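Local coordinates for core protein P7 (Pseudomonas phage phi12, PDB 2Q82) that is a structural protein of the phage core and, as in related cystoviruses, probably assists assembly of the polymerase complex and packaging of the RNA genome, at residues E23-V28 / G82-R87; M27-N32 / V60-D65. All coordinates share one frame; numbering follows the deposited sequence.

Contact 1 (E23-V28 / G82-R87); sequences ETSLMV and GVNIIR
Ile86 holds CG1 anti to its carbonyl carbon and beside its backbone N; this chi1 of -72° sets CG1 on the Ser25 side, and the extended chi2 carries CD1 on to Ser25 CB, 3.3 Å away and tighter than ordinary van der Waals contact. Met27, a selenomethionine, bends at both chi2 and chi3, and this folding returns its CE to within 3.7 Å of Ile86 CD1. The two side chains run alongside one another and point the same way, on the same face of the sheet as Ser25 and Asn84. On the face that carries Leu26, Val28, Ile85 and Arg87, the nearest meeting is branch to branch: Val28 CG2 touches Ile85 CG2 at 3.5 Å, the two side chains crossing at a slant.

Between these two layers of side chains the backbones pair as parallel strands twisted 31° against each other. Leu26 is bonded through both its backbone N and its backbone O, the N donating to Asn84 O (2.8 Å, 172° at the hydrogen) and the O accepting from Ile86 N at 3.0 Å. Ile86 O in turn takes the N-H of Val28 at 2.8 Å. Where direct pairing gives out, one water extends the link, donating to Thr24 O at 2.7 Å and accepting from Asn84 N at 2.9 Å. The Ser25 hydroxyl sits close to the Asn84 amide but is hydrogen-bonded to Gln21 O, tying the strand to the helix before it.

Strand 25-30 is the central member of the five-stranded parallel sheet, and this contact joins it to strand 84-89. Helix 49-52 packs on Leu26 and Val83, Met27 reaches the loop at Phe41, and on its far side strand 84-89 passes its pairing on to strand 109-111 through Arg87 and Val110.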
loop_
_atom_site.group_PDB
_atom_site.type_symbol
_atom_site.label_atom_id
_atom_site.label_comp_id
_atom_site.label_asym_id
_atom_site.label_seq_id
_atom_site.Cartn_x
_atom_site.Cartn_y
_atom_site.Cartn_z
ATOM N N GLU A 23 -12.673 -11.979 -6.796
ATOM C CA GLU A 23 -13.344 -11.204 -5.753
ATOM C C GLU A 23 -12.449 -10.574 -4.689
ATOM O O GLU A 23 -12.759 -9.521 -4.141
ATOM C CB GLU A 23 -14.329 -12.065 -4.999
ATOM C CG GLU A 23 -15.605 -12.441 -5.695
ATOM C CD GLU A 23 -16.327 -13.515 -4.913
ATOM O OE1 GLU A 23 -15.994 -13.675 -3.718
ATOM O OE2 GLU A 23 -17.213 -14.188 -5.477
ATOM N N THR A 24 -11.391 -11.286 -4.356
ATOM C CA THR A 24 -10.481 -10.825 -3.330
ATOM C C THR A 24 -9.115 -10.380 -3.835
ATOM O O THR A 24 -8.138 -10.372 -3.075
ATOM C CB THR A 24 -10.203 -11.911 -2.303
ATOM O OG1 THR A 24 -9.719 -13.062 -2.997
ATOM C CG2 THR A 24 -11.429 -12.293 -1.571
ATOM N N SER A 25 -9.009 -10.051 -5.120
ATOM C CA SER A 25 -7.736 -9.593 -5.647
ATOM C C SER A 25 -7.885 -8.259 -6.340
ATOM O O SER A 25 -8.977 -7.834 -6.703
ATOM C CB SER A 25 -7.148 -10.554 -6.667
ATOM O OG SER A 25 -7.145 -11.887 -6.215
ATOM N N LEU A 26 -6.753 -7.617 -6.547
ATOM C CA LEU A 26 -6.741 -6.352 -7.233
ATOM C C LEU A 26 -6.235 -6.592 -8.641
ATOM O O LEU A 26 -5.150 -7.140 -8.814
ATOM C CB LEU A 26 -5.811 -5.381 -6.523
ATOM C CG LEU A 26 -5.533 -4.125 -7.346
ATOM C CD1 LEU A 26 -6.780 -3.285 -7.442
ATOM C CD2 LEU A 26 -4.421 -3.334 -6.724
HETATM N N MSE A 27 -7.008 -6.224 -9.663
HETATM C CA MSE A 27 -6.455 -6.419 -10.995
HETATM C C MSE A 27 -5.600 -5.237 -11.305
HETATM O O MSE A 27 -5.929 -4.093 -11.010
HETATM C CB MSE A 27 -7.437 -6.455 -12.149
HETATM C CG MSE A 27 -8.798 -6.920 -11.911
HETATM SE SE MSE A 27 -8.855 -8.795 -11.944
HETATM C CE MSE A 27 -8.749 -8.815 -10.058
ATOM N N VAL A 28 -4.537 -5.566 -12.013
ATOM C CA VAL A 28 -3.542 -4.628 -12.408
ATOM C C VAL A 28 -3.333 -4.653 -13.902
ATOM O O VAL A 28 -3.044 -5.689 -14.489
ATOM C CB VAL A 28 -2.278 -4.969 -11.692
ATOM C CG1 VAL A 28 -1.120 -4.349 -12.368
ATOM C CG2 VAL A 28 -2.395 -4.512 -10.269
ATOM N N GLY A 82 -0.191 -6.916 0.556
ATOM C CA GLY A 82 -1.270 -7.241 1.469
ATOM C C GLY A 82 -2.537 -7.666 0.769
ATOM O O GLY A 82 -3.562 -7.917 1.401
ATOM N N VAL A 83 -2.467 -7.739 -0.550
ATOM C CA VAL A 83 -3.611 -8.148 -1.337
ATOM C C VAL A 83 -3.090 -8.835 -2.582
ATOM O O VAL A 83 -2.038 -8.480 -3.099
ATOM C CB VAL A 83 -4.481 -6.946 -1.717
ATOM C CG1 VAL A 83 -3.687 -5.967 -2.530
ATOM C CG2 VAL A 83 -5.680 -7.407 -2.496
ATOM N N ASN A 84 -3.824 -9.837 -3.045
ATOM C CA ASN A 84 -3.426 -10.569 -4.224
ATOM C C ASN A 84 -3.523 -9.677 -5.451
ATOM O O ASN A 84 -4.470 -8.949 -5.611
ATOM C CB ASN A 84 -4.326 -11.769 -4.450
ATOM C CG ASN A 84 -3.714 -12.748 -5.407
ATOM O OD1 ASN A 84 -4.377 -13.266 -6.308
ATOM N ND2 ASN A 84 -2.431 -13.009 -5.222
ATOM N N ILE A 85 -2.521 -9.785 -6.319
ATOM C CA ILE A 85 -2.493 -8.991 -7.528
ATOM C C ILE A 85 -2.625 -9.905 -8.713
ATOM O O ILE A 85 -1.972 -10.927 -8.816
ATOM C CB ILE A 85 -1.169 -8.266 -7.664
ATOM C CG1 ILE A 85 -0.997 -7.320 -6.490
ATOM C CG2 ILE A 85 -1.090 -7.541 -8.991
ATOM C CD1 ILE A 85 -0.416 -7.954 -5.349
ATOM N N ILE A 86 -3.497 -9.505 -9.636
ATOM C CA ILE A 86 -3.707 -10.283 -10.821
ATOM C C ILE A 86 -3.371 -9.378 -11.986
ATOM O O ILE A 86 -3.992 -8.327 -12.153
ATOM C CB ILE A 86 -5.167 -10.698 -10.933
ATOM C CG1 ILE A 86 -5.500 -11.766 -9.888
ATOM C CG2 ILE A 86 -5.438 -11.184 -12.320
ATOM C CD1 ILE A 86 -6.991 -11.998 -9.673
ATOM N N ARG A 87 -2.408 -9.782 -12.800
ATOM C CA ARG A 87 -2.021 -8.977 -13.942
ATOM C C ARG A 87 -2.933 -9.269 -15.122
ATOM O O ARG A 87 -3.025 -10.410 -15.567
ATOM C CB ARG A 87 -0.594 -9.296 -14.309
ATOM C CG ARG A 87 -0.108 -8.604 -15.533
ATOM C CD ARG A 87 1.303 -9.042 -15.773
ATOM N NE ARG A 87 1.777 -8.581 -17.060
ATOM C CZ ARG A 87 2.873 -9.036 -17.650
ATOM N NH1 ARG A 87 3.611 -9.968 -17.067
ATOM N NH2 ARG A 87 3.222 -8.562 -18.834
HETATM O O HOH W 1 -5.949 -11.034 -1.552
#

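Contact 2 (M27-N32 / V60-D65); sequences MVMSHN and VAVLGD
Met29, Val60 and Leu63 bury the most surface where strands 25-30 and 59-63 run side by side in the parallel sheet of this alpha/beta fold. Met29, a selenomethionine, lays its CB against Val60 CG1 at 3.8 Å. With CG anti to the backbone N (chi1 171°) and an extended chain beyond it, the side chain then leads away from strand 59-63, leaving SE only a loose 4.2 Å contact with Val62 CG2. Val60 uses its second branch on the neighbouring residue, CG2 meeting Met27 CG. The backbone of Met29 is held at both ends, its N by Ala61 O and its O by Leu63 N, each at 2.8 Å. Leu63 turns to the other face, beside Val28, and is covered there by Leu70 and Phe74 of helix 68-76; its carbonyl O accepts from His31 N.

Past His31 the side chain of Asn32 takes over, bonding both the backbone and the side chain of Asp65: OD1 accepts Asp65 N in the carbonyl plane on a lone pair, while ND2 donates to Asp65 OD1 at 2.9 Å, reaching it from above the carboxylate plane, 54° out of it. Ser97 OG also binds that carboxylate oxygen.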
loop_
_atom_site.group_PDB
_atom_site.type_symbol
_atom_site.label_atom_id
_atom_site.label_comp_id
_atom_site.label_asym_id
_atom_site.label_seq_id
_atom_site.Cartn_x
_atom_site.Cartn_y
_atom_site.Cartn_z
HETATM N N MSE A 27 -7.008 -6.224 -9.663
HETATM C CA MSE A 27 -6.455 -6.419 -10.995
HETATM C C MSE A 27 -5.600 -5.237 -11.305
HETATM O O MSE A 27 -5.929 -4.093 -11.010
HETATM C CB MSE A 27 -7.437 -6.455 -12.149
HETATM C CG MSE A 27 -8.798 -6.920 -11.911
HETATM SE SE MSE A 27 -8.855 -8.795 -11.944
HETATM C CE MSE A 27 -8.749 -8.815 -10.058
ATOM N N VAL A 28 -4.537 -5.566 -12.013
ATOM C CA VAL A 28 -3.542 -4.628 -12.408
ATOM C C VAL A 28 -3.333 -4.653 -13.902
ATOM O O VAL A 28 -3.044 -5.689 -14.489
ATOM C CB VAL A 28 -2.278 -4.969 -11.692
ATOM C CG1 VAL A 28 -1.120 -4.349 -12.368
ATOM C CG2 VAL A 28 -2.395 -4.512 -10.269
HETATM N N MSE A 29 -3.437 -3.481 -14.506
HETATM C CA MSE A 29 -3.316 -3.382 -15.944
HETATM C C MSE A 29 -2.208 -2.457 -16.460
HETATM O O MSE A 29 -2.211 -1.264 -16.170
HETATM C CB MSE A 29 -4.669 -2.931 -16.495
HETATM C CG MSE A 29 -4.683 -2.568 -17.951
HETATM SE SE MSE A 29 -6.299 -1.582 -18.462
HETATM C CE MSE A 29 -5.853 -1.426 -20.358
ATOM N N SER A 30 -1.274 -3.021 -17.231
ATOM C CA SER A 30 -0.189 -2.248 -17.821
ATOM C C SER A 30 -0.759 -1.465 -18.989
ATOM O O SER A 30 -1.241 -2.054 -19.962
ATOM C CB SER A 30 0.918 -3.145 -18.333
ATOM O OG SER A 30 1.904 -2.369 -18.994
ATOM N N HIS A 31 -0.668 -0.143 -18.914
ATOM C CA HIS A 31 -1.256 0.675 -19.953
ATOM C C HIS A 31 -0.934 2.165 -19.849
ATOM O O HIS A 31 -1.030 2.754 -18.776
ATOM C CB HIS A 31 -2.766 0.472 -19.889
ATOM C CG HIS A 31 -3.549 1.350 -20.803
ATOM N ND1 HIS A 31 -3.643 1.116 -22.168
ATOM C CD2 HIS A 31 -4.304 2.441 -20.568
ATOM C CE1 HIS A 31 -4.422 2.020 -22.712
ATOM N NE2 HIS A 31 -4.841 2.848 -21.763
ATOM N N ASN A 32 -0.549 2.752 -20.979
ATOM C CA ASN A 32 -0.253 4.182 -21.069
ATOM C C ASN A 32 -1.346 4.766 -21.923
ATOM O O ASN A 32 -1.691 4.185 -22.947
ATOM C CB ASN A 32 1.060 4.447 -21.791
ATOM C CG ASN A 32 2.252 4.154 -20.943
ATOM O OD1 ASN A 32 2.347 4.626 -19.816
ATOM N ND2 ASN A 32 3.181 3.382 -21.477
ATOM N N VAL A 60 -9.845 -2.162 -11.254
ATOM C CA VAL A 60 -8.720 -2.388 -12.149
ATOM C C VAL A 60 -7.831 -1.162 -11.949
ATOM O O VAL A 60 -8.243 -0.037 -12.208
ATOM C CB VAL A 60 -9.109 -2.464 -13.621
ATOM C CG1 VAL A 60 -7.852 -2.526 -14.482
ATOM C CG2 VAL A 60 -9.958 -3.700 -13.859
ATOM N N ALA A 61 -6.627 -1.388 -11.437
ATOM C CA ALA A 61 -5.679 -0.311 -11.242
ATOM C C ALA A 61 -4.840 -0.295 -12.506
ATOM O O ALA A 61 -4.269 -1.313 -12.892
ATOM C CB ALA A 61 -4.801 -0.577 -10.038
ATOM N N VAL A 62 -4.783 0.871 -13.145
ATOM C CA VAL A 62 -4.045 1.047 -14.379
ATOM C C VAL A 62 -2.687 1.665 -14.126
ATOM O O VAL A 62 -2.581 2.763 -13.576
ATOM C CB VAL A 62 -4.822 1.937 -15.350
ATOM C CG1 VAL A 62 -4.114 1.988 -16.696
ATOM C CG2 VAL A 62 -6.234 1.408 -15.506
ATOM N N LEU A 63 -1.657 0.948 -14.552
ATOM C CA LEU A 63 -0.299 1.399 -14.381
ATOM C C LEU A 63 0.431 1.663 -15.665
ATOM O O LEU A 63 0.490 0.815 -16.542
ATOM C CB LEU A 63 0.496 0.333 -13.606
ATOM C CG LEU A 63 0.307 0.347 -12.083
ATOM C CD1 LEU A 63 -1.069 0.041 -11.744
ATOM C CD2 LEU A 63 1.196 -0.641 -11.438
ATOM N N GLY A 64 0.975 2.863 -15.780
ATOM C CA GLY A 64 1.769 3.205 -16.949
ATOM C C GLY A 64 3.189 3.527 -16.514
ATOM O O GLY A 64 3.603 3.274 -15.380
ATOM N N ASP A 65 3.951 4.100 -17.429
ATOM C CA ASP A 65 5.323 4.452 -17.153
ATOM C C ASP A 65 5.501 5.257 -15.908
ATOM O O ASP A 65 6.532 5.159 -15.269
ATOM C CB ASP A 65 5.863 5.246 -18.315
ATOM C CG ASP A 65 6.232 4.368 -19.460
ATOM O OD1 ASP A 65 5.550 3.388 -19.754
ATOM O OD2 ASP A 65 7.227 4.651 -20.114
#

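Overall arrangement
Both contacts are built on strand 25-30, which pairs with strand 84-89 in contact 1 and with strand 59-63 in contact 2, and so forms the middle of the sheet. They share Met27 and Val28, and Leu26 CD1 of contact 1 packs on Ala61 CB of contact 2; their centres lie about 12 Å apart. Contact 1, at the N-terminal ends of the strands, is partly buried and tails off into a water bridge and exposed residues. Contact 2 takes the C-terminal half of strand 25-30 and nearly the whole of strand 59-63; almost wholly buried, it has four direct backbone bonds between strands to the three of contact 1, and finishes in a polar link from Asn32 to Asp65 just past the strand ends.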